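Local coordinates for protein alpha-rhamnosidase (Dictyoglomus thermophilum, PDB 6I60) that probably hydrolyses terminal non-reducing alpha-L-rhamnose residues in alpha-L-rhamnosides, as a bacterial glycoside hydrolase with a helical six-hairpin domain, at residues 628-642 with 654-668. Sequence-based numbering, arbitrary orientation.
Sequences LTSTFYFYHDVITLS and YKYYSELADKIKSAF. With AE3 (2-(2-ethoxyethoxy)ethanol), chain G.
The Phe-634 ring takes Ile-664 on one face: the methyl CD1 sits 3.6 Å from the ring centroid, toward the rim, in a CH-pi contact. At the 642/654 end the roles swap, with Tyr-657 giving the ring and Leu-641 CD2 lying 3.8 Å from its centroid; the opposite face of Tyr-657 is taken by CD2 of its neighbour Tyr-656. The Tyr-635 ring instead meets the other helix with its edge: Ala-661 O lies near the ring plane, 3.4 Å from Tyr-635 CE1, while Ile-639 CG1 of its own helix covers one face. At the 628/668 end Phe-668 points its edge at Thr-631 CB and CG2, and its CZ comes to 3.5 Å from Leu-628 CG.

Between these rings the helices mesh knobs-into-holes. Val-638 enters the hole formed by Tyr-657, Leu-660, Ala-661 and Ile-664; with CG1 anti to the backbone N (chi1 174°), that methyl reaches Leu-660 CD2 at 3.8 Å. Reciprocally, Ile-664 fits among Thr-631, Phe-634, Tyr-635 and Val-638, its two branches dividing the work: CG2 goes to Thr-631 CG2 and Tyr-635 CB, CD1 to Phe-634. Ile-639 CD1 packs on the CB methyl of Ala-661 at 3.6 Å.

The pair is an antiparallel helical hairpin, axes 8.2 Å apart at 153°, within the six-hairpin glycosidase domain. Helix 586-599 touches Phe-634, Leu-641 and Tyr-657, while helix 722-729 meets Leu-628 and Phe-668. The two methyls of Leu-660 part ways: CD2 packs on Val-638, while CD1 borders the 2-(2-ethoxyethoxy)ethanol with Tyr-656 and Glu-659. Ser-642 OG turns back to its own helix, bonding to Ile-639 O at 2.9 Å. No hydrogen bond joins the two segments, so between them cohesion probably rests on dispersion and the fit of apolar side chains.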
ATOM      1  N   LEU A 628     -17.547   5.308 -22.716  1.00 61.83           N
ATOM      2  CA  LEU A 628     -18.496   4.862 -21.701  1.00 55.79           C
ATOM      3  C   LEU A 628     -17.804   4.702 -20.353  1.00 58.31           C
ATOM      4  O   LEU A 628     -18.326   5.133 -19.320  1.00 55.28           O
ATOM      5  CB  LEU A 628     -19.143   3.545 -22.132  1.00 58.45           C
ATOM      6  CG  LEU A 628     -20.381   3.056 -21.374  1.00 52.34           C
ATOM      7  CD1 LEU A 628     -21.425   2.531 -22.342  1.00 52.72           C
ATOM      8  CD2 LEU A 628     -20.017   1.990 -20.353  1.00 51.52           C
ATOM      9  N   THR A 629     -16.623   4.079 -20.353  1.00 61.75           N
ATOM     10  CA  THR A 629     -15.826   3.983 -19.133  1.00 56.98           C
ATOM     11  C   THR A 629     -15.464   5.361 -18.590  1.00 55.38           C
ATOM     12  O   THR A 629     -15.460   5.562 -17.371  1.00 56.55           O
ATOM     13  CB  THR A 629     -14.553   3.172 -19.396  1.00 54.94           C
ATOM     14  OG1 THR A 629     -14.868   2.039 -20.228  1.00 65.24           O
ATOM     15  CG2 THR A 629     -13.949   2.672 -18.101  1.00 52.59           C
ATOM     16  N   SER A 630     -15.194   6.330 -19.473  1.00 58.59           N
ATOM     17  CA  SER A 630     -14.808   7.661 -19.014  1.00 55.59           C
ATOM     18  C   SER A 630     -15.989   8.383 -18.383  1.00 54.99           C
ATOM     19  O   SER A 630     -15.855   9.011 -17.325  1.00 52.46           O
ATOM     20  CB  SER A 630     -14.242   8.470 -20.176  1.00 52.51           C
ATOM     21  OG  SER A 630     -12.844   8.296 -20.279  1.00 56.50           O
ATOM     22  N   THR A 631     -17.154   8.320 -19.030  1.00 53.77           N
ATOM     23  CA  THR A 631     -18.354   8.911 -18.452  1.00 49.29           C
ATOM     24  C   THR A 631     -18.797   8.155 -17.208  1.00 51.07           C
ATOM     25  O   THR A 631     -19.386   8.750 -16.299  1.00 52.02           O
ATOM     26  CB  THR A 631     -19.471   8.946 -19.494  1.00 55.57           C
ATOM     27  OG1 THR A 631     -18.941   9.408 -20.744  1.00 55.39           O
ATOM     28  CG2 THR A 631     -20.583   9.877 -19.057  1.00 45.64           C
ATOM     29  N   PHE A 632     -18.518   6.850 -17.150  1.00 54.50           N
ATOM     30  CA  PHE A 632     -18.798   6.076 -15.945  1.00 53.76           C
ATOM     31  C   PHE A 632     -18.065   6.655 -14.742  1.00 54.51           C
ATOM     32  O   PHE A 632     -18.633   6.760 -13.648  1.00 48.86           O
ATOM     33  CB  PHE A 632     -18.409   4.612 -16.171  1.00 48.89           C
ATOM     34  CG  PHE A 632     -18.342   3.787 -14.912  1.00 45.27           C
ATOM     35  CD1 PHE A 632     -17.140   3.613 -14.242  1.00 40.18           C
ATOM     36  CD2 PHE A 632     -19.474   3.162 -14.416  1.00 46.24           C
ATOM     37  CE1 PHE A 632     -17.076   2.847 -13.091  1.00 44.49           C
ATOM     38  CE2 PHE A 632     -19.413   2.391 -13.268  1.00 46.46           C
ATOM     39  CZ  PHE A 632     -18.213   2.235 -12.605  1.00 38.79           C
ATOM     40  N   TYR A 633     -16.803   7.047 -14.928  1.00 53.28           N
ATOM     41  CA  TYR A 633     -16.025   7.607 -13.833  1.00 56.66           C
ATOM     42  C   TYR A 633     -16.289   9.091 -13.627  1.00 60.27           C
ATOM     43  O   TYR A 633     -16.006   9.612 -12.543  1.00 57.82           O
ATOM     44  CB  TYR A 633     -14.534   7.357 -14.070  1.00 49.78           C
ATOM     45  CG  TYR A 633     -14.082   5.997 -13.580  1.00 51.65           C
ATOM     46  CD1 TYR A 633     -13.936   5.743 -12.222  1.00 48.80           C
ATOM     47  CD2 TYR A 633     -13.822   4.964 -14.471  1.00 49.84           C
ATOM     48  CE1 TYR A 633     -13.532   4.502 -11.764  1.00 50.19           C
ATOM     49  CE2 TYR A 633     -13.415   3.717 -14.024  1.00 47.54           C
ATOM     50  CZ  TYR A 633     -13.273   3.493 -12.668  1.00 54.99           C
ATOM     51  OH  TYR A 633     -12.871   2.258 -12.208  1.00 51.28           O
ATOM     52  N   PHE A 634     -16.826   9.783 -14.636  1.00 59.67           N
ATOM     53  CA  PHE A 634     -17.272  11.156 -14.426  1.00 55.99           C
ATOM     54  C   PHE A 634     -18.476  11.190 -13.493  1.00 58.56           C
ATOM     55  O   PHE A 634     -18.530  11.997 -12.559  1.00 58.73           O
ATOM     56  CB  PHE A 634     -17.606  11.813 -15.765  1.00 54.43           C
ATOM     57  CG  PHE A 634     -17.971  13.265 -15.654  1.00 56.09           C
ATOM     58  CD1 PHE A 634     -17.344  14.083 -14.729  1.00 60.74           C
ATOM     59  CD2 PHE A 634     -18.942  13.813 -16.475  1.00 62.41           C
ATOM     60  CE1 PHE A 634     -17.677  15.420 -14.624  1.00 64.23           C
ATOM     61  CE2 PHE A 634     -19.282  15.151 -16.378  1.00 63.06           C
ATOM     62  CZ  PHE A 634     -18.648  15.955 -15.451  1.00 67.47           C
ATOM     63  N   TYR A 635     -19.453  10.313 -13.733  1.00 53.99           N
ATOM     64  CA  TYR A 635     -20.571  10.180 -12.806  1.00 51.14           C
ATOM     65  C   TYR A 635     -20.094   9.668 -11.453  1.00 54.89           C
ATOM     66  O   TYR A 635     -20.588  10.102 -10.406  1.00 55.62           O
ATOM     67  CB  TYR A 635     -21.628   9.249 -13.402  1.00 48.67           C
ATOM     68  CG  TYR A 635     -22.789   8.936 -12.483  1.00 48.26           C
ATOM     69  CD1 TYR A 635     -23.913   9.747 -12.454  1.00 57.51           C
ATOM     70  CD2 TYR A 635     -22.765   7.821 -11.657  1.00 52.02           C
ATOM     71  CE1 TYR A 635     -24.977   9.462 -11.619  1.00 57.48           C
ATOM     72  CE2 TYR A 635     -23.823   7.530 -10.817  1.00 57.76           C
ATOM     73  CZ  TYR A 635     -24.928   8.353 -10.806  1.00 57.29           C
ATOM     74  OH  TYR A 635     -25.987   8.073  -9.976  1.00 67.58           O
ATOM     75  N   HIS A 636     -19.125   8.748 -11.458  1.00 57.19           N
ATOM     76  CA  HIS A 636     -18.597   8.214 -10.207  1.00 55.95           C
ATOM     77  C   HIS A 636     -17.935   9.304  -9.374  1.00 61.49           C
ATOM     78  O   HIS A 636     -18.155   9.390  -8.160  1.00 58.40           O
ATOM     79  CB  HIS A 636     -17.611   7.082 -10.502  1.00 52.38           C
ATOM     80  CG  HIS A 636     -17.064   6.413  -9.279  1.00 57.71           C
ATOM     81  ND1 HIS A 636     -16.056   6.964  -8.516  1.00 55.17           N
ATOM     82  CD2 HIS A 636     -17.375   5.232  -8.694  1.00 60.54           C
ATOM     83  CE1 HIS A 636     -15.777   6.156  -7.510  1.00 57.60           C
ATOM     84  NE2 HIS A 636     -16.562   5.097  -7.595  1.00 66.85           N
ATOM     85  N   ASP A 637     -17.126  10.156 -10.012  1.00 60.62           N
ATOM     86  CA  ASP A 637     -16.409  11.187  -9.271  1.00 54.78           C
ATOM     87  C   ASP A 637     -17.352  12.248  -8.720  1.00 53.59           C
ATOM     88  O   ASP A 637     -17.105  12.790  -7.637  1.00 47.25           O
ATOM     89  CB  ASP A 637     -15.341  11.828 -10.161  1.00 56.50           C
ATOM     90  CG  ASP A 637     -14.149  10.914 -10.393  1.00 64.24           C
ATOM     91  OD1 ASP A 637     -13.235  11.295 -11.157  1.00 65.53           O
ATOM     92  OD2 ASP A 637     -14.128   9.810  -9.811  1.00 65.58           O
ATOM     93  N   VAL A 638     -18.431  12.547  -9.437  1.00 57.12           N
ATOM     94  CA  VAL A 638     -19.361  13.578  -8.992  1.00 52.59           C
ATOM     95  C   VAL A 638     -20.284  13.046  -7.900  1.00 59.37           C
ATOM     96  O   VAL A 638     -20.632  13.768  -6.958  1.00 62.46           O
ATOM     97  CB  VAL A 638     -20.148  14.125 -10.199  1.00 53.82           C
ATOM     98  CG1 VAL A 638     -21.229  15.090  -9.751  1.00 56.02           C
ATOM     99  CG2 VAL A 638     -19.203  14.804 -11.179  1.00 53.63           C
ATOM    100  N   ILE A 639     -20.684  11.775  -7.994  1.00 56.27           N
ATOM    101  CA  ILE A 639     -21.605  11.213  -7.010  1.00 57.97           C
ATOM    102  C   ILE A 639     -20.932  11.100  -5.647  1.00 58.66           C
ATOM    103  O   ILE A 639     -21.497  11.503  -4.623  1.00 57.56           O
ATOM    104  CB  ILE A 639     -22.141   9.852  -7.491  1.00 65.00           C
ATOM    105  CG1 ILE A 639     -23.409  10.047  -8.316  1.00 59.37           C
ATOM    106  CG2 ILE A 639     -22.444   8.939  -6.310  1.00 63.95           C
ATOM    107  CD1 ILE A 639     -24.579  10.558  -7.504  1.00 57.88           C
ATOM    108  N   THR A 640     -19.713  10.554  -5.613  1.00 58.17           N
ATOM    109  CA  THR A 640     -19.025  10.393  -4.336  1.00 64.03           C
ATOM    110  C   THR A 640     -18.568  11.732  -3.769  1.00 56.92           C
ATOM    111  O   THR A 640     -18.447  11.875  -2.547  1.00 56.89           O
ATOM    112  CB  THR A 640     -17.835   9.443  -4.485  1.00 63.47           C
ATOM    113  OG1 THR A 640     -16.798  10.090  -5.230  1.00 74.74           O
ATOM    114  CG2 THR A 640     -18.252   8.163  -5.201  1.00 58.45           C
ATOM    115  N   LEU A 641     -18.310  12.720  -4.632  1.00 56.61           N
ATOM    116  CA  LEU A 641     -17.995  14.056  -4.138  1.00 56.06           C
ATOM    117  C   LEU A 641     -19.212  14.696  -3.484  1.00 54.86           C
ATOM    118  O   LEU A 641     -19.093  15.339  -2.435  1.00 57.00           O
ATOM    119  CB  LEU A 641     -17.475  14.938  -5.269  1.00 56.35           C
ATOM    120  CG  LEU A 641     -17.104  16.367  -4.863  1.00 49.28           C
ATOM    121  CD1 LEU A 641     -16.044  16.358  -3.775  1.00 47.41           C
ATOM    122  CD2 LEU A 641     -16.627  17.165  -6.063  1.00 50.79           C
ATOM    123  N   SER A 642     -20.390  14.533  -4.090  1.00 55.79           N
ATOM    124  CA  SER A 642     -21.614  15.010  -3.456  1.00 58.64           C
ATOM    125  C   SER A 642     -21.898  14.251  -2.167  1.00 56.45           C
ATOM    126  O   SER A 642     -22.521  14.797  -1.249  1.00 56.70           O
ATOM    127  CB  SER A 642     -22.792  14.887  -4.422  1.00 57.59           C
ATOM    128  OG  SER A 642     -23.438  13.634  -4.284  1.00 61.49           O
ATOM    129  N   TYR A 654     -23.314  19.988  -1.947  1.00 58.82           N
ATOM    130  CA  TYR A 654     -23.999  18.733  -2.003  1.00 53.46           C
ATOM    131  C   TYR A 654     -25.002  18.809  -3.067  1.00 56.50           C
ATOM    132  O   TYR A 654     -24.924  18.111  -4.010  1.00 63.08           O
ATOM    133  CB  TYR A 654     -24.646  18.416  -0.677  1.00 53.14           C
ATOM    134  CG  TYR A 654     -25.723  17.380  -0.711  1.00 57.81           C
ATOM    135  CD1 TYR A 654     -25.527  16.178  -1.277  1.00 55.86           C
ATOM    136  CD2 TYR A 654     -26.937  17.617  -0.158  1.00 61.91           C
ATOM    137  CE1 TYR A 654     -26.517  15.251  -1.317  1.00 55.24           C
ATOM    138  CE2 TYR A 654     -27.927  16.690  -0.199  1.00 59.74           C
ATOM    139  CZ  TYR A 654     -27.700  15.513  -0.785  1.00 57.29           C
ATOM    140  OH  TYR A 654     -28.681  14.594  -0.815  1.00 51.93           O
ATOM    141  N   LYS A 655     -25.940  19.715  -2.958  1.00 63.74           N
ATOM    142  CA  LYS A 655     -26.970  19.854  -3.969  1.00 66.88           C
ATOM    143  C   LYS A 655     -26.440  20.085  -5.377  1.00 62.19           C
ATOM    144  O   LYS A 655     -26.946  19.563  -6.314  1.00 67.15           O
ATOM    145  CB  LYS A 655     -27.933  20.953  -3.568  1.00 61.12           C
ATOM    146  CG  LYS A 655     -29.402  20.572  -3.525  1.00 76.60           C
ATOM    147  CD  LYS A 655     -29.681  19.067  -3.538  1.00 79.12           C
ATOM    148  CE  LYS A 655     -31.158  18.745  -3.379  1.00 76.29           C
ATOM    149  NZ  LYS A 655     -31.648  18.995  -1.992  1.00 77.99           N
ATOM    150  N   TYR A 656     -25.413  20.872  -5.530  1.00 60.93           N
ATOM    151  CA  TYR A 656     -24.872  21.118  -6.820  1.00 56.78           C
ATOM    152  C   TYR A 656     -24.389  19.893  -7.492  1.00 58.83           C
ATOM    153  O   TYR A 656     -24.679  19.697  -8.607  1.00 60.30           O
ATOM    154  CB  TYR A 656     -23.729  22.081  -6.690  1.00 61.92           C
ATOM    155  CG  TYR A 656     -23.019  22.333  -7.957  1.00 64.09           C
ATOM    156  CD1 TYR A 656     -23.504  23.194  -8.874  1.00 67.02           C
ATOM    157  CD2 TYR A 656     -21.864  21.710  -8.234  1.00 65.16           C
ATOM    158  CE1 TYR A 656     -22.846  23.418 -10.045  1.00 69.85           C
ATOM    159  CE2 TYR A 656     -21.206  21.929  -9.402  1.00 67.80           C
ATOM    160  CZ  TYR A 656     -21.709  22.784 -10.298  1.00 70.47           C
ATOM    161  OH  TYR A 656     -21.041  23.005 -11.450  1.00 77.56           O
ATOM    162  N   TYR A 657     -23.632  19.055  -6.818  1.00 63.65           N
ATOM    163  CA  TYR A 657     -23.100  17.851  -7.433  1.00 62.36           C
ATOM    164  C   TYR A 657     -24.123  16.802  -7.606  1.00 64.02           C
ATOM    165  O   TYR A 657     -24.097  16.045  -8.516  1.00 62.96           O
ATOM    166  CB  TYR A 657     -21.931  17.319  -6.649  1.00 53.62           C
ATOM    167  CG  TYR A 657     -20.783  18.218  -6.803  1.00 57.30           C
ATOM    168  CD1 TYR A 657     -20.334  18.536  -8.024  1.00 56.42           C
ATOM    169  CD2 TYR A 657     -20.191  18.796  -5.733  1.00 56.45           C
ATOM    170  CE1 TYR A 657     -19.305  19.390  -8.181  1.00 69.28           C
ATOM    171  CE2 TYR A 657     -19.162  19.661  -5.888  1.00 55.59           C
ATOM    172  CZ  TYR A 657     -18.741  19.946  -7.120  1.00 65.56           C
ATOM    173  OH  TYR A 657     -17.720  20.785  -7.313  1.00 71.79           O
ATOM    174  N   SER A 658     -25.102  16.812  -6.751  1.00 63.93           N
ATOM    175  CA  SER A 658     -26.157  15.879  -6.856  1.00 58.96           C
ATOM    176  C   SER A 658     -26.903  16.169  -8.109  1.00 64.88           C
ATOM    177  O   SER A 658     -27.249  15.268  -8.795  1.00 63.51           O
ATOM    178  CB  SER A 658     -27.042  16.019  -5.667  1.00 54.78           C
ATOM    179  OG  SER A 658     -27.718  14.836  -5.453  1.00 66.16           O
ATOM    180  N   GLU A 659     -27.175  17.438  -8.393  1.00 70.25           N
ATOM    181  CA  GLU A 659     -27.826  17.878  -9.598  1.00 63.02           C
ATOM    182  C   GLU A 659     -26.999  17.575 -10.803  1.00 67.91           C
ATOM    183  O   GLU A 659     -27.504  17.212 -11.815  1.00 75.87           O
ATOM    184  CB  GLU A 659     -27.941  19.367  -9.578  1.00 66.03           C
ATOM    185  CG  GLU A 659     -29.077  19.935  -8.785  1.00 75.98           C
ATOM    186  CD  GLU A 659     -29.233  21.420  -9.002  1.00 86.39           C
ATOM    187  OE1 GLU A 659     -30.094  22.004  -8.341  1.00 90.84           O
ATOM    188  OE2 GLU A 659     -28.516  22.000  -9.832  1.00 80.71           O
ATOM    189  N   LEU A 660     -25.702  17.704 -10.710  1.00 65.60           N
ATOM    190  CA  LEU A 660     -24.883  17.454 -11.865  1.00 70.29           C
ATOM    191  C   LEU A 660     -24.783  16.012 -12.174  1.00 71.03           C
ATOM    192  O   LEU A 660     -24.666  15.650 -13.288  1.00 71.56           O
ATOM    193  CB  LEU A 660     -23.511  18.047 -11.689  1.00 71.59           C
ATOM    194  CG  LEU A 660     -22.451  17.653 -12.687  1.00 65.21           C
ATOM    195  CD1 LEU A 660     -22.689  18.316 -13.999  1.00 75.08           C
ATOM    196  CD2 LEU A 660     -21.110  18.056 -12.170  1.00 60.40           C
ATOM    197  N   ALA A 661     -24.866  15.174 -11.164  1.00 75.26           N
ATOM    198  CA  ALA A 661     -24.819  13.746 -11.308  1.00 66.50           C
ATOM    199  C   ALA A 661     -26.015  13.288 -12.059  1.00 73.40           C
ATOM    200  O   ALA A 661     -25.933  12.462 -12.910  1.00 71.26           O
ATOM    201  CB  ALA A 661     -24.784  13.118  -9.961  1.00 68.43           C
ATOM    202  N   ASP A 662     -27.156  13.868 -11.778  1.00 81.30           N
ATOM    203  CA  ASP A 662     -28.345  13.587 -12.529  1.00 89.63           C
ATOM    204  C   ASP A 662     -28.180  13.992 -13.984  1.00 89.11           C
ATOM    205  O   ASP A 662     -28.728  13.360 -14.817  1.00 92.93           O
ATOM    206  CB  ASP A 662     -29.520  14.315 -11.936  1.00 86.16           C
ATOM    207  CG  ASP A 662     -30.344  13.448 -11.065  1.00100.36           C
ATOM    208  OD1 ASP A 662     -30.186  13.495  -9.850  1.00111.01           O
ATOM    209  OD2 ASP A 662     -31.162  12.698 -11.591  1.00104.31           O
ATOM    210  N   LYS A 663     -27.411  15.006 -14.257  1.00 86.63           N
ATOM    211  CA  LYS A 663     -27.257  15.365 -15.624  1.00 77.29           C
ATOM    212  C   LYS A 663     -26.567  14.228 -16.381  1.00 77.87           C
ATOM    213  O   LYS A 663     -26.973  13.858 -17.425  1.00 74.50           O
ATOM    214  CB  LYS A 663     -26.539  16.724 -15.739  1.00 77.47           C
ATOM    215  N   ILE A 664     -25.528  13.669 -15.813  1.00 75.84           N
ATOM    216  CA  ILE A 664     -24.752  12.622 -16.404  1.00 65.99           C
ATOM    217  C   ILE A 664     -25.563  11.375 -16.649  1.00 62.46           C
ATOM    218  O   ILE A 664     -25.744  10.984 -17.762  1.00 58.17           O
ATOM    219  CB  ILE A 664     -23.479  12.464 -15.594  1.00 59.21           C
ATOM    220  CG1 ILE A 664     -22.950  13.839 -15.314  1.00 56.69           C
ATOM    221  CG2 ILE A 664     -22.426  11.772 -16.379  1.00 53.16           C
ATOM    222  CD1 ILE A 664     -21.678  13.884 -14.558  1.00 55.89           C
ATOM    223  N   LYS A 665     -26.019  10.707 -15.629  1.00 61.86           N
ATOM    224  CA  LYS A 665     -26.921   9.583 -15.851  1.00 67.22           C
ATOM    225  C   LYS A 665     -27.791   9.791 -17.088  1.00 63.14           C
ATOM    226  O   LYS A 665     -27.771   8.980 -18.021  1.00 61.74           O
ATOM    227  CB  LYS A 665     -27.786   9.394 -14.601  1.00 56.56           C
ATOM    228  CG  LYS A 665     -28.872   8.346 -14.708  1.00 56.90           C
ATOM    229  CD  LYS A 665     -29.268   7.860 -13.321  1.00 60.24           C
ATOM    230  CE  LYS A 665     -30.741   7.483 -13.255  1.00 75.96           C
ATOM    231  NZ  LYS A 665     -31.575   8.565 -12.652  1.00 72.27           N
ATOM    232  N   SER A 666     -28.571  10.876 -17.108  1.00 61.67           N
ATOM    233  CA  SER A 666     -29.514  11.086 -18.206  1.00 59.82           C
ATOM    234  C   SER A 666     -28.790  11.261 -19.536  1.00 57.26           C
ATOM    235  O   SER A 666     -29.280  10.812 -20.579  1.00 63.20           O
ATOM    236  CB  SER A 666     -30.405  12.294 -17.917  1.00 59.35           C
ATOM    237  OG  SER A 666     -29.643  13.399 -17.465  1.00 74.92           O
ATOM    238  N   ALA A 667     -27.625  11.907 -19.521  1.00 58.11           N
ATOM    239  CA  ALA A 667     -26.823  12.014 -20.733  1.00 57.11           C
ATOM    240  C   ALA A 667     -26.105  10.709 -21.052  1.00 57.66           C
ATOM    241  O   ALA A 667     -25.887  10.394 -22.228  1.00 54.66           O
ATOM    242  CB  ALA A 667     -25.814  13.155 -20.598  1.00 62.18           C
ATOM    243  N   PHE A 668     -25.732   9.945 -20.022  1.00 60.01           N
ATOM    244  CA  PHE A 668     -25.130   8.631 -20.234  1.00 55.69           C
ATOM    245  C   PHE A 668     -26.106   7.688 -20.922  1.00 58.90           C
ATOM    246  O   PHE A 668     -25.724   6.937 -21.828  1.00 56.02           O
ATOM    247  CB  PHE A 668     -24.675   8.057 -18.889  1.00 58.95           C
ATOM    248  CG  PHE A 668     -24.002   6.721 -18.977  1.00 56.93           C
ATOM    249  CD1 PHE A 668     -24.729   5.553 -18.813  1.00 55.64           C
ATOM    250  CD2 PHE A 668     -22.635   6.632 -19.180  1.00 57.48           C
ATOM    251  CE1 PHE A 668     -24.111   4.320 -18.878  1.00 57.75           C
ATOM    252  CE2 PHE A 668     -22.011   5.400 -19.244  1.00 64.45           C
ATOM    253  CZ  PHE A 668     -22.752   4.242 -19.093  1.00 55.13           C
TER
HETATM  254  C1  AE3 G1005     -29.794  24.201 -17.115  1.00123.90           C
HETATM  255  C2  AE3 G1005     -29.449  23.961 -15.657  1.00124.60           C
HETATM  256  O2  AE3 G1005     -28.164  23.341 -15.579  1.00125.07           O
HETATM  257  C3  AE3 G1005     -28.120  22.290 -14.614  1.00112.01           C
HETATM  258  C4  AE3 G1005     -27.738  22.840 -13.249  1.00108.06           C
HETATM  259  O3  AE3 G1005     -26.643  22.129 -12.684  1.00111.38           O
HETATM  260  C5  AE3 G1005     -25.753  21.657 -13.662  1.00 96.08           C
HETATM  261  C6  AE3 G1005     -24.364  21.922 -13.193  1.00 77.80           C
HETATM  262  O4  AE3 G1005     -23.567  21.733 -14.347  1.00 76.36           O